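Local structure of CheC-like superfamily protein (Shewanella oneidensis, 3H2D) at residues V4-P9 and N103-K108; G56-T61 and M96-A101. The protein is a CheX-family chemotaxis protein that probably acts as a phosphatase on the phosphorylated response regulator CheY. All coordinates share one frame; numbering follows the deposited sequence.

Interaction 1 of 2, residues V4-P9 and N103-K108; sequences VNFINP and NLLGQK
Pro-9 presses CG of its ring against Leu-105, 3.7 Å from Leu-105 CG and 3.8 Å from Leu-105 CD2, and this is the tight part of the contact. The two side chains cross at about a right angle, so the leucine fork meets the pyrrolidine ring through its branch point and CD2 together. With CG anti to the carbonyl carbon (chi1 -74°), the fork of Leu-105 swings out from its helix far enough for the same CD2 to reach on to Phe-6, where it lies 4.0 Å from Phe-6 CD1 in an oblique approach to the ring. Tyr-110, edge-to-face with Phe-6, and Phe-112 continue the apolar patch around Leu-105. Cutting Leu-105 back to an alanine removes CG and both methyls, which would probably open a gap between Pro-9 CG and the Phe-6 ring. The outer side is looser: Leu-104, only partly buried, brings CB to 4.1 Å from Pro-9 CB and extends CD1 over the proline backbone, 3.8 Å from Pro-9 O. That carbonyl is hydrogen-bonded to Ser-13 one turn on in helix 8-21. The 3-10 turn 4-6 and the start of helix 8-21 thus meet the last turns of helix 84-107 almost wholly through apolar side chains, without a hydrogen bond between the two segments, a union that rests on shape and the exclusion of water rather than on directional bonds.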
ATOM      1  N   VAL B   4       2.346   7.133 -21.141  1.00 25.07           N
ATOM      2  CA  VAL B   4       1.143   7.272 -20.334  1.00 25.93           C
ATOM      3  C   VAL B   4       0.178   6.132 -20.646  1.00 25.66           C
ATOM      4  O   VAL B   4      -0.631   5.801 -19.836  1.00 26.31           O
ATOM      5  CB  VAL B   4       0.477   8.678 -20.550  1.00 26.79           C
ATOM      6  CG1 VAL B   4      -0.245   8.726 -21.850  1.00 26.25           C
ATOM      7  CG2 VAL B   4      -0.492   8.998 -19.446  1.00 31.36           C
ATOM      8  N   ASN B   5       0.291   5.527 -21.826  1.00 26.91           N
ATOM      9  CA  ASN B   5      -0.537   4.373 -22.195  1.00 26.63           C
ATOM     10  C   ASN B   5      -0.323   3.107 -21.365  1.00 25.08           C
ATOM     11  O   ASN B   5      -1.119   2.191 -21.489  1.00 24.29           O
ATOM     12  CB  ASN B   5      -0.353   4.018 -23.681  1.00 28.50           C
ATOM     13  CG  ASN B   5      -0.901   5.090 -24.598  1.00 32.37           C
ATOM     14  OD1 ASN B   5      -2.055   5.517 -24.462  1.00 38.56           O
ATOM     15  ND2 ASN B   5      -0.092   5.523 -25.531  1.00 39.07           N
ATOM     16  N   PHE B   6       0.730   3.027 -20.557  1.00 23.94           N
ATOM     17  CA  PHE B   6       0.888   1.908 -19.625  1.00 23.90           C
ATOM     18  C   PHE B   6      -0.242   1.796 -18.621  1.00 25.37           C
ATOM     19  O   PHE B   6      -0.429   0.741 -18.013  1.00 26.02           O
ATOM     20  CB  PHE B   6       2.276   1.908 -18.953  1.00 23.75           C
ATOM     21  CG  PHE B   6       3.341   1.295 -19.796  1.00 24.15           C
ATOM     22  CD1 PHE B   6       3.446  -0.078 -19.909  1.00 26.21           C
ATOM     23  CD2 PHE B   6       4.231   2.087 -20.527  1.00 22.86           C
ATOM     24  CE1 PHE B   6       4.427  -0.665 -20.771  1.00 27.96           C
ATOM     25  CE2 PHE B   6       5.217   1.520 -21.373  1.00 28.83           C
ATOM     26  CZ  PHE B   6       5.311   0.136 -21.488  1.00 25.71           C
ATOM     27  N   ILE B   7      -1.021   2.870 -18.419  1.00 22.52           N
ATOM     28  CA  ILE B   7      -2.151   2.786 -17.516  1.00 22.00           C
ATOM     29  C   ILE B   7      -3.352   2.103 -18.178  1.00 20.98           C
ATOM     30  O   ILE B   7      -4.230   1.631 -17.481  1.00 23.23           O
ATOM     31  CB  ILE B   7      -2.512   4.186 -16.916  1.00 23.85           C
ATOM     32  CG1 ILE B   7      -3.325   4.021 -15.608  1.00 28.36           C
ATOM     33  CG2 ILE B   7      -3.212   5.083 -17.935  1.00 25.07           C
ATOM     34  CD1 ILE B   7      -3.308   5.218 -14.729  1.00 29.85           C
ATOM     35  N   ASN B   8      -3.391   2.072 -19.513  1.00 19.91           N
ATOM     36  CA  ASN B   8      -4.557   1.592 -20.242  1.00 21.90           C
ATOM     37  C   ASN B   8      -5.027   0.173 -19.862  1.00 22.96           C
ATOM     38  O   ASN B   8      -6.210  -0.023 -19.659  1.00 22.87           O
ATOM     39  CB  ASN B   8      -4.377   1.734 -21.761  1.00 24.74           C
ATOM     40  CG  ASN B   8      -4.330   3.191 -22.206  1.00 26.26           C
ATOM     41  OD1 ASN B   8      -4.680   4.062 -21.429  1.00 33.25           O
ATOM     42  ND2 ASN B   8      -3.919   3.450 -23.436  1.00 26.46           N
ATOM     43  N   PRO B   9      -4.119  -0.815 -19.748  1.00 22.98           N
ATOM     44  CA  PRO B   9      -4.528  -2.171 -19.276  1.00 23.05           C
ATOM     45  C   PRO B   9      -5.217  -2.198 -17.908  1.00 21.63           C
ATOM     46  O   PRO B   9      -6.133  -3.027 -17.654  1.00 22.75           O
ATOM     47  CB  PRO B   9      -3.206  -2.936 -19.234  1.00 24.11           C
ATOM     48  CG  PRO B   9      -2.302  -2.175 -20.082  1.00 24.25           C
ATOM     49  CD  PRO B   9      -2.698  -0.768 -20.111  1.00 23.62           C
ATOM     50  N   ASN B 103      -2.303  -9.925 -17.568  1.00 17.56           N
ATOM     51  CA  ASN B 103      -2.625 -10.662 -18.770  1.00 18.63           C
ATOM     52  C   ASN B 103      -2.444  -9.836 -20.059  1.00 17.42           C
ATOM     53  O   ASN B 103      -1.791 -10.279 -20.987  1.00 16.55           O
ATOM     54  CB  ASN B 103      -4.059 -11.171 -18.725  1.00 17.23           C
ATOM     55  CG  ASN B 103      -4.376 -12.080 -19.882  1.00 20.24           C
ATOM     56  OD1 ASN B 103      -3.625 -13.007 -20.201  1.00 19.12           O
ATOM     57  ND2 ASN B 103      -5.477 -11.822 -20.515  1.00 17.16           N
ATOM     58  N   LEU B 104      -3.086  -8.677 -20.092  1.00 16.97           N
ATOM     59  CA  LEU B 104      -2.995  -7.777 -21.242  1.00 18.37           C
ATOM     60  C   LEU B 104      -1.545  -7.321 -21.564  1.00 18.53           C
ATOM     61  O   LEU B 104      -1.122  -7.365 -22.715  1.00 18.27           O
ATOM     62  CB  LEU B 104      -3.897  -6.560 -20.978  1.00 18.16           C
ATOM     63  CG  LEU B 104      -5.406  -6.839 -20.986  1.00 21.13           C
ATOM     64  CD1 LEU B 104      -6.188  -5.590 -20.494  1.00 24.21           C
ATOM     65  CD2 LEU B 104      -5.876  -7.329 -22.370  1.00 23.62           C
ATOM     66  N   LEU B 105      -0.812  -6.863 -20.544  1.00 18.71           N
ATOM     67  CA  LEU B 105       0.616  -6.525 -20.667  1.00 17.62           C
ATOM     68  C   LEU B 105       1.532  -7.704 -21.046  1.00 17.76           C
ATOM     69  O   LEU B 105       2.445  -7.565 -21.858  1.00 15.09           O
ATOM     70  CB  LEU B 105       1.107  -5.817 -19.366  1.00 15.95           C
ATOM     71  CG  LEU B 105       0.606  -4.377 -19.240  1.00 21.57           C
ATOM     72  CD1 LEU B 105       0.715  -3.894 -17.775  1.00 18.42           C
ATOM     73  CD2 LEU B 105       1.322  -3.424 -20.245  1.00 23.56           C
ATOM     74  N   GLY B 106       1.259  -8.888 -20.512  1.00 17.22           N
ATOM     75  CA  GLY B 106       2.002 -10.095 -20.900  1.00 17.21           C
ATOM     76  C   GLY B 106       1.866 -10.426 -22.362  1.00 17.51           C
ATOM     77  O   GLY B 106       2.874 -10.815 -23.014  1.00 20.23           O
ATOM     78  N   GLN B 107       0.675 -10.238 -22.925  1.00 17.69           N
ATOM     79  CA  GLN B 107       0.464 -10.419 -24.375  1.00 21.66           C
ATOM     80  C   GLN B 107       1.314  -9.467 -25.208  1.00 20.85           C
ATOM     81  O   GLN B 107       1.620  -9.751 -26.368  1.00 24.46           O
ATOM     82  CB  GLN B 107      -1.011 -10.203 -24.758  1.00 22.64           C
ATOM     83  CG  GLN B 107      -1.938 -11.220 -24.203  1.00 24.63           C
ATOM     84  CD  GLN B 107      -3.452 -10.855 -24.318  1.00 29.43           C
ATOM     85  OE1 GLN B 107      -3.841  -9.719 -24.659  1.00 37.87           O
ATOM     86  NE2 GLN B 107      -4.303 -11.842 -24.017  1.00 35.82           N
ATOM     87  N   LYS B 108       1.673  -8.336 -24.626  1.00 20.92           N
ATOM     88  CA  LYS B 108       2.546  -7.359 -25.265  1.00 20.68           C
ATOM     89  C   LYS B 108       4.022  -7.432 -24.846  1.00 19.24           C
ATOM     90  O   LYS B 108       4.776  -6.492 -25.089  1.00 22.38           O
ATOM     91  CB  LYS B 108       2.027  -5.964 -24.996  1.00 20.86           C
ATOM     92  CG  LYS B 108       0.740  -5.667 -25.723  1.00 23.55           C
ATOM     93  CD  LYS B 108       0.231  -4.288 -25.340  1.00 27.34           C
ATOM     94  CE  LYS B 108      -1.010  -3.887 -26.099  1.00 27.07           C
ATOM     95  NZ  LYS B 108      -1.061  -2.398 -26.276  1.00 30.35           N
TER

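Interaction 2 of 2, residues G56-T61 and M96-A101; sequences GSLSIT and MVTGGA
Ile-60 and Val-97 meet tip to tip: the isoleucine CD1 comes 3.8 Å from Val-97 CB, and it also lies 3.8 Å from CG2 and 3.9 Å from CG1 of that valine, seated over the fork. With CG1 anti to its carbonyl carbon and chi2 at 167°, Ile-60 is extended enough to carry this methyl across to the helix. Two residues earlier on the same face of the strand, Leu-58 slides past Thr-98 in the opposite direction, its CD2 at a close 3.1 Å from Thr-98 OG1. The hydroxyl is satisfied within its own helix by the carbonyl of Thr-94, so a polar atom sits against a methyl without being stranded. Around this first shell, Phe-10 and Leu-14 of helix 8-21 pack on Leu-58 and Val-97, while Ile-47 touches both Leu-58 and Thr-98. Backbone bonds to strands 43-51 and 145-153 fix strand 56-61 from both sides. Ser-57 and Ser-59 turn to the other face, where they bond to His-129 and pack on Thr-116 and Met-118 of the second subunit. The axes of segments 56-61 and 96-101 pass 10.3 Å apart, their directions 135° apart: an alpha+beta arrangement, helices packed on an antiparallel sheet, consistent with the CheC-like family.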
ATOM      1  N   GLY B  56       7.141  -1.840  -9.616  1.00 24.06           N
ATOM      2  CA  GLY B  56       6.263  -0.720  -9.440  1.00 23.23           C
ATOM      3  C   GLY B  56       5.119  -0.968  -8.532  1.00 23.57           C
ATOM      4  O   GLY B  56       5.094  -1.946  -7.798  1.00 21.87           O
ATOM      5  N   SER B  57       4.150  -0.071  -8.649  1.00 21.51           N
ATOM      6  CA  SER B  57       3.069   0.019  -7.686  1.00 23.32           C
ATOM      7  C   SER B  57       1.795   0.462  -8.371  1.00 22.49           C
ATOM      8  O   SER B  57       1.835   1.231  -9.328  1.00 22.76           O
ATOM      9  CB  SER B  57       3.449   1.045  -6.585  1.00 22.57           C
ATOM     10  OG  SER B  57       3.921   2.294  -7.148  1.00 24.09           O
ATOM     11  N   LEU B  58       0.670  -0.064  -7.881  1.00 24.19           N
ATOM     12  CA  LEU B  58      -0.680   0.317  -8.291  1.00 22.33           C
ATOM     13  C   LEU B  58      -1.519   0.645  -7.059  1.00 21.63           C
ATOM     14  O   LEU B  58      -1.448  -0.059  -6.070  1.00 22.95           O
ATOM     15  CB  LEU B  58      -1.348  -0.854  -8.990  1.00 22.23           C
ATOM     16  CG  LEU B  58      -2.851  -0.790  -9.247  1.00 25.40           C
ATOM     17  CD1 LEU B  58      -3.165   0.342 -10.240  1.00 28.57           C
ATOM     18  CD2 LEU B  58      -3.315  -2.131  -9.774  1.00 30.56           C
ATOM     19  N   SER B  59      -2.274   1.739  -7.136  1.00 22.91           N
ATOM     20  CA  SER B  59      -3.310   2.087  -6.136  1.00 20.58           C
ATOM     21  C   SER B  59      -4.635   2.370  -6.842  1.00 21.23           C
ATOM     22  O   SER B  59      -4.668   2.990  -7.897  1.00 22.07           O
ATOM     23  CB  SER B  59      -2.922   3.260  -5.217  1.00 22.41           C
ATOM     24  OG  SER B  59      -2.733   4.466  -5.916  1.00 21.99           O
ATOM     25  N   ILE B  60      -5.720   1.880  -6.250  1.00 22.69           N
ATOM     26  CA  ILE B  60      -7.067   2.157  -6.723  1.00 22.42           C
ATOM     27  C   ILE B  60      -7.799   2.740  -5.513  1.00 22.80           C
ATOM     28  O   ILE B  60      -7.997   2.062  -4.541  1.00 23.61           O
ATOM     29  CB  ILE B  60      -7.796   0.883  -7.193  1.00 21.53           C
ATOM     30  CG1 ILE B  60      -6.973   0.091  -8.212  1.00 25.04           C
ATOM     31  CG2 ILE B  60      -9.172   1.187  -7.803  1.00 25.40           C
ATOM     32  CD1 ILE B  60      -7.568  -1.358  -8.434  1.00 26.36           C
ATOM     33  N   THR B  61      -8.259   3.968  -5.638  1.00 22.11           N
ATOM     34  CA  THR B  61      -8.816   4.714  -4.514  1.00 23.48           C
ATOM     35  C   THR B  61     -10.262   5.046  -4.814  1.00 22.96           C
ATOM     36  O   THR B  61     -10.548   5.413  -5.952  1.00 23.01           O
ATOM     37  CB  THR B  61      -7.991   5.998  -4.306  1.00 24.53           C
ATOM     38  OG1 THR B  61      -6.633   5.631  -3.957  1.00 24.17           O
ATOM     39  CG2 THR B  61      -8.601   6.912  -3.195  1.00 23.94           C
HETATM   40  N   MSE B  96      -8.239  -8.435  -9.286  1.00 22.99           N
HETATM   41  CA  MSE B  96      -8.752  -8.612 -10.651  1.00 25.32           C
HETATM   42  C   MSE B  96      -8.274  -7.530 -11.622  1.00 24.25           C
HETATM   43  O   MSE B  96      -8.012  -7.837 -12.777  1.00 21.54           O
HETATM   44  CB  MSE B  96     -10.295  -8.694 -10.671  1.00 28.17           C
HETATM   45  CG  MSE B  96     -10.813  -9.855  -9.928  1.00 31.46           C
HETATM   46 SE   MSE B  96     -12.771  -9.946 -10.196  0.75 29.74          SE
HETATM   47  CE  MSE B  96     -13.277  -8.616  -8.918  1.00 24.54           C
ATOM     48  N   VAL B  97      -8.162  -6.277 -11.165  1.00 21.71           N
ATOM     49  CA  VAL B  97      -7.610  -5.193 -11.991  1.00 21.86           C
ATOM     50  C   VAL B  97      -6.145  -5.481 -12.387  1.00 21.66           C
ATOM     51  O   VAL B  97      -5.740  -5.395 -13.569  1.00 19.25           O
ATOM     52  CB  VAL B  97      -7.746  -3.832 -11.265  1.00 22.83           C
ATOM     53  CG1 VAL B  97      -6.963  -2.691 -12.020  1.00 22.46           C
ATOM     54  CG2 VAL B  97      -9.237  -3.503 -11.125  1.00 21.97           C
ATOM     55  N   THR B  98      -5.360  -5.848 -11.378  1.00 19.91           N
ATOM     56  CA  THR B  98      -3.930  -6.114 -11.544  1.00 20.69           C
ATOM     57  C   THR B  98      -3.716  -7.357 -12.347  1.00 21.97           C
ATOM     58  O   THR B  98      -2.857  -7.392 -13.221  1.00 19.49           O
ATOM     59  CB  THR B  98      -3.251  -6.294 -10.186  1.00 22.42           C
ATOM     60  OG1 THR B  98      -3.627  -5.193  -9.350  1.00 25.47           O
ATOM     61  CG2 THR B  98      -1.666  -6.295 -10.339  1.00 24.05           C
ATOM     62  N   GLY B  99      -4.523  -8.376 -12.088  1.00 21.95           N
ATOM     63  CA  GLY B  99      -4.464  -9.595 -12.881  1.00 22.25           C
ATOM     64  C   GLY B  99      -4.824  -9.464 -14.339  1.00 22.39           C
ATOM     65  O   GLY B  99      -4.145 -10.051 -15.214  1.00 20.74           O
ATOM     66  N   GLY B 100      -5.879  -8.714 -14.629  1.00 21.85           N
ATOM     67  CA  GLY B 100      -6.248  -8.455 -16.003  1.00 21.55           C
ATOM     68  C   GLY B 100      -5.195  -7.639 -16.724  1.00 21.80           C
ATOM     69  O   GLY B 100      -4.894  -7.894 -17.898  1.00 20.19           O
ATOM     70  N   ALA B 101      -4.603  -6.688 -16.009  1.00 22.33           N
ATOM     71  CA  ALA B 101      -3.505  -5.885 -16.568  1.00 22.00           C
ATOM     72  C   ALA B 101      -2.280  -6.753 -16.845  1.00 22.23           C
ATOM     73  O   ALA B 101      -1.597  -6.618 -17.888  1.00 21.19           O
ATOM     74  CB  ALA B 101      -3.146  -4.762 -15.617  1.00 23.24           C
TER

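In the fold
Both contacts use helix 84-107, interaction 1 near its C-terminal end and interaction 2 farther back, and their centres lie 11 Å apart. Interaction 2 is core, about 5 Å from the centre of the chain, with every touching residue buried; interaction 1 lies about 14 Å out, only partly buried. The first joins the N-terminal 3-10 turn and the start of helix 8-21 to helix 84-107, the second helix to sheet. Both are apolar, but the outer one pairs proline and phenylalanine rings with leucines, whereas the inner pairs leucine and isoleucine with threonine and valine. They are continuous: Pro-9 CB lies 4.0 Å from Ala-101 CA, and Phe-10 touches Leu-105, Leu-58 and Ala-101, linking the two layers.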